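Local coordinates for beta-lactamase (PDB 5GWA), which probably hydrolyses beta-lactam antibiotics as a class A extended-spectrum beta-lactamase and binds the inhibitor avibactam, at residues Ile246-Ser251 with Lys262-Ile267. Residues are numbered along the deposited sequence; the frame is centred on the assembly and turned at random.
Sequences IAVYVS and KIIAEI
Val250 sets a single methyl, CG2, against two isoleucines at successive helix positions: it lies 3.8 Å from Ile263 CG2 and equally 3.8 Å from Ile264 CG1, meeting both side chains at a slant. Two residues back along the strand, Val248 and Ile264 run alongside each other in opposite directions, with Val248 CG1 3.9 Å from Ile264 CG1. The same Ile264 methylene therefore serves both valines. With chi1 at -56°, Ile264 turns CG1 away from its carbonyl carbon and beside its backbone N, while its CG2 branch faces Val248 CB at 4.1 Å. The other methyl of Val248 makes a looser contact, CG2 to Ile267 CG2 at 4.3 Å, one turn after Ile263. All five residues are buried, and no hydrogen bond crosses the interface. In the class A beta-lactamase fold this is the C-terminal helix 257-276 laid on the central strand of the five-stranded antiparallel sheet, running roughly antiparallel to it, at 150°, with the local axes 8.8 Å apart. Helix 4-15 extends the same layer, its Tyr14 and Leu15 touching Ile263, and the neighbouring strand 21-28 adds Val22, which touches Val248 and Ile263, and Val24, which touches Ile267. Strand alternation sends Ala247 and Tyr249 away from the helix, where the Tyr249 hydroxyl is hydrogen-bonded to Thr167.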
ATOM      1  N   ILE A 246       1.270 -20.913  16.880  1.00 10.78           N
ATOM      2  CA  ILE A 246       0.952 -19.786  17.733  1.00 11.12           C
ATOM      3  C   ILE A 246       0.215 -18.728  16.902  1.00 12.09           C
ATOM      4  O   ILE A 246       0.529 -18.488  15.746  1.00 11.01           O
ATOM      5  CB  ILE A 246       2.212 -19.205  18.410  1.00 12.45           C
ATOM      6  CG1 ILE A 246       1.903 -17.997  19.286  1.00 13.69           C
ATOM      7  CG2 ILE A 246       3.283 -18.876  17.386  1.00 14.27           C
ATOM      8  CD1 ILE A 246       3.003 -17.681  20.269  1.00 13.46           C
ATOM      9  N   ALA A 247      -0.778 -18.098  17.521  1.00 10.21           N
ATOM     10  CA  ALA A 247      -1.464 -16.978  16.915  1.00 10.30           C
ATOM     11  C   ALA A 247      -1.652 -15.865  17.914  1.00 11.68           C
ATOM     12  O   ALA A 247      -2.112 -16.117  19.040  1.00 11.45           O
ATOM     13  CB  ALA A 247      -2.793 -17.429  16.380  1.00  9.63           C
ATOM     14  N   VAL A 248      -1.224 -14.654  17.567  1.00  9.55           N
ATOM     15  CA  VAL A 248      -1.421 -13.512  18.444  1.00 11.06           C
ATOM     16  C   VAL A 248      -2.128 -12.407  17.684  1.00 10.04           C
ATOM     17  O   VAL A 248      -1.702 -12.015  16.594  1.00  9.73           O
ATOM     18  CB  VAL A 248      -0.105 -12.973  19.055  1.00 10.69           C
ATOM     19  CG1 VAL A 248      -0.375 -11.807  19.993  1.00 12.45           C
ATOM     20  CG2 VAL A 248       0.655 -14.085  19.776  1.00 12.17           C
ATOM     21  N   TYR A 249      -3.226 -11.896  18.256  1.00  9.92           N
ATOM     22  CA  TYR A 249      -3.992 -10.804  17.669  1.00 10.23           C
ATOM     23  C   TYR A 249      -4.023  -9.641  18.648  1.00  9.75           C
ATOM     24  O   TYR A 249      -4.598  -9.753  19.720  1.00 10.13           O
ATOM     25  CB  TYR A 249      -5.448 -11.235  17.397  1.00 10.78           C
ATOM     26  CG  TYR A 249      -5.533 -12.396  16.470  1.00  9.62           C
ATOM     27  CD1 TYR A 249      -5.431 -13.694  16.935  1.00  9.73           C
ATOM     28  CD2 TYR A 249      -5.735 -12.203  15.106  1.00  9.46           C
ATOM     29  CE1 TYR A 249      -5.522 -14.767  16.072  1.00  9.45           C
ATOM     30  CE2 TYR A 249      -5.697 -13.262  14.224  1.00  8.85           C
ATOM     31  CZ  TYR A 249      -5.575 -14.518  14.707  1.00  9.89           C
ATOM     32  OH  TYR A 249      -5.611 -15.525  13.793  1.00  9.93           O
ATOM     33  N   VAL A 250      -3.280  -8.567  18.368  1.00 10.25           N
ATOM     34  CA  VAL A 250      -3.371  -7.353  19.179  1.00 10.97           C
ATOM     35  C   VAL A 250      -4.426  -6.454  18.568  1.00 10.89           C
ATOM     36  O   VAL A 250      -4.248  -5.919  17.464  1.00 11.16           O
ATOM     37  CB  VAL A 250      -2.003  -6.621  19.229  1.00 12.31           C
ATOM     38  CG1 VAL A 250      -2.111  -5.365  20.081  1.00 12.20           C
ATOM     39  CG2 VAL A 250      -0.902  -7.536  19.721  1.00 12.74           C
ATOM     40  N   SER A 251      -5.599  -6.363  19.219  1.00 11.90           N
ATOM     41  CA  SER A 251      -6.731  -5.701  18.597  1.00 11.19           C
ATOM     42  C   SER A 251      -7.173  -4.455  19.343  1.00 11.72           C
ATOM     43  O   SER A 251      -6.908  -4.322  20.519  1.00 12.37           O
ATOM     44  CB  SER A 251      -7.907  -6.675  18.386  1.00 11.02           C
ATOM     45  OG  SER A 251      -8.568  -6.964  19.611  1.00 14.14           O
ATOM     46  N   LYS A 262       5.829  -5.357  19.695  1.00 13.18           N
ATOM     47  CA  LYS A 262       6.532  -5.864  20.832  1.00 14.26           C
ATOM     48  C   LYS A 262       5.686  -6.789  21.690  1.00 12.35           C
ATOM     49  O   LYS A 262       6.177  -7.798  22.174  1.00 12.31           O
ATOM     50  CB  LYS A 262       7.040  -4.675  21.661  1.00 15.99           C
ATOM     51  CG  LYS A 262       7.845  -5.046  22.883  1.00 20.72           C
ATOM     52  CD  LYS A 262       9.218  -5.573  22.515  1.00 22.04           C
ATOM     53  CE  LYS A 262      10.228  -4.446  22.353  1.00 30.21           C
ATOM     54  NZ  LYS A 262      11.522  -4.924  21.781  1.00 31.07           N
ATOM     55  N   ILE A 263       4.375  -6.522  21.763  1.00 12.89           N
ATOM     56  CA  ILE A 263       3.482  -7.434  22.479  1.00 11.91           C
ATOM     57  C   ILE A 263       3.537  -8.831  21.881  1.00 11.97           C
ATOM     58  O   ILE A 263       3.676  -9.830  22.595  1.00 11.25           O
ATOM     59  CB  ILE A 263       2.038  -6.925  22.489  1.00 11.83           C
ATOM     60  CG1 ILE A 263       1.896  -5.735  23.463  1.00 11.79           C
ATOM     61  CG2 ILE A 263       1.071  -8.016  22.925  1.00 12.06           C
ATOM     62  CD1 ILE A 263       0.654  -4.923  23.272  1.00 13.29           C
ATOM     63  N   ILE A 264       3.497  -8.898  20.554  1.00 11.66           N
ATOM     64  CA  ILE A 264       3.585 -10.202  19.888  1.00 10.25           C
ATOM     65  C   ILE A 264       4.923 -10.875  20.152  1.00 10.22           C
ATOM     66  O   ILE A 264       4.982 -12.069  20.496  1.00 11.18           O
ATOM     67  CB  ILE A 264       3.366 -10.076  18.359  1.00  9.83           C
ATOM     68  CG1 ILE A 264       2.012  -9.400  18.073  1.00  9.35           C
ATOM     69  CG2 ILE A 264       3.430 -11.454  17.693  1.00 10.25           C
ATOM     70  CD1 ILE A 264       1.756  -9.058  16.626  1.00  9.17           C
ATOM     71  N   ALA A 265       5.993 -10.091  20.038  1.00 11.84           N
ATOM     72  CA  ALA A 265       7.355 -10.609  20.145  1.00 11.85           C
ATOM     73  C   ALA A 265       7.615 -11.146  21.562  1.00 11.92           C
ATOM     74  O   ALA A 265       8.172 -12.218  21.748  1.00 12.61           O
ATOM     75  CB  ALA A 265       8.361  -9.514  19.777  1.00 12.91           C
ATOM     76  N   GLU A 266       7.139 -10.394  22.558  1.00 13.70           N
ATOM     77  CA  GLU A 266       7.362 -10.745  23.949  1.00 15.53           C
ATOM     78  C   GLU A 266       6.523 -11.947  24.360  1.00 12.61           C
ATOM     79  O   GLU A 266       7.039 -12.861  24.991  1.00 15.03           O
ATOM     80  CB  GLU A 266       7.062  -9.580  24.867  1.00 14.59           C
ATOM     81  CG  GLU A 266       8.066  -8.448  24.752  1.00 15.57           C
ATOM     82  CD  GLU A 266       9.344  -8.685  25.544  1.00 20.29           C
ATOM     83  OE1 GLU A 266       9.631  -9.827  25.962  1.00 20.57           O
ATOM     84  OE2 GLU A 266      10.080  -7.689  25.721  1.00 22.02           O
ATOM     85  N   ILE A 267       5.276 -12.008  23.902  1.00 15.07           N
ATOM     86  CA  ILE A 267       4.424 -13.169  24.198  1.00 13.08           C
ATOM     87  C   ILE A 267       5.030 -14.424  23.559  1.00 13.66           C
ATOM     88  O   ILE A 267       5.147 -15.482  24.170  1.00 13.57           O
ATOM     89  CB  ILE A 267       2.952 -12.951  23.770  1.00 13.75           C
ATOM     90  CG1 ILE A 267       2.289 -11.954  24.712  1.00 13.54           C
ATOM     91  CG2 ILE A 267       2.178 -14.261  23.777  1.00 14.14           C
ATOM     92  CD1 ILE A 267       0.943 -11.472  24.259  1.00 13.64           C
TER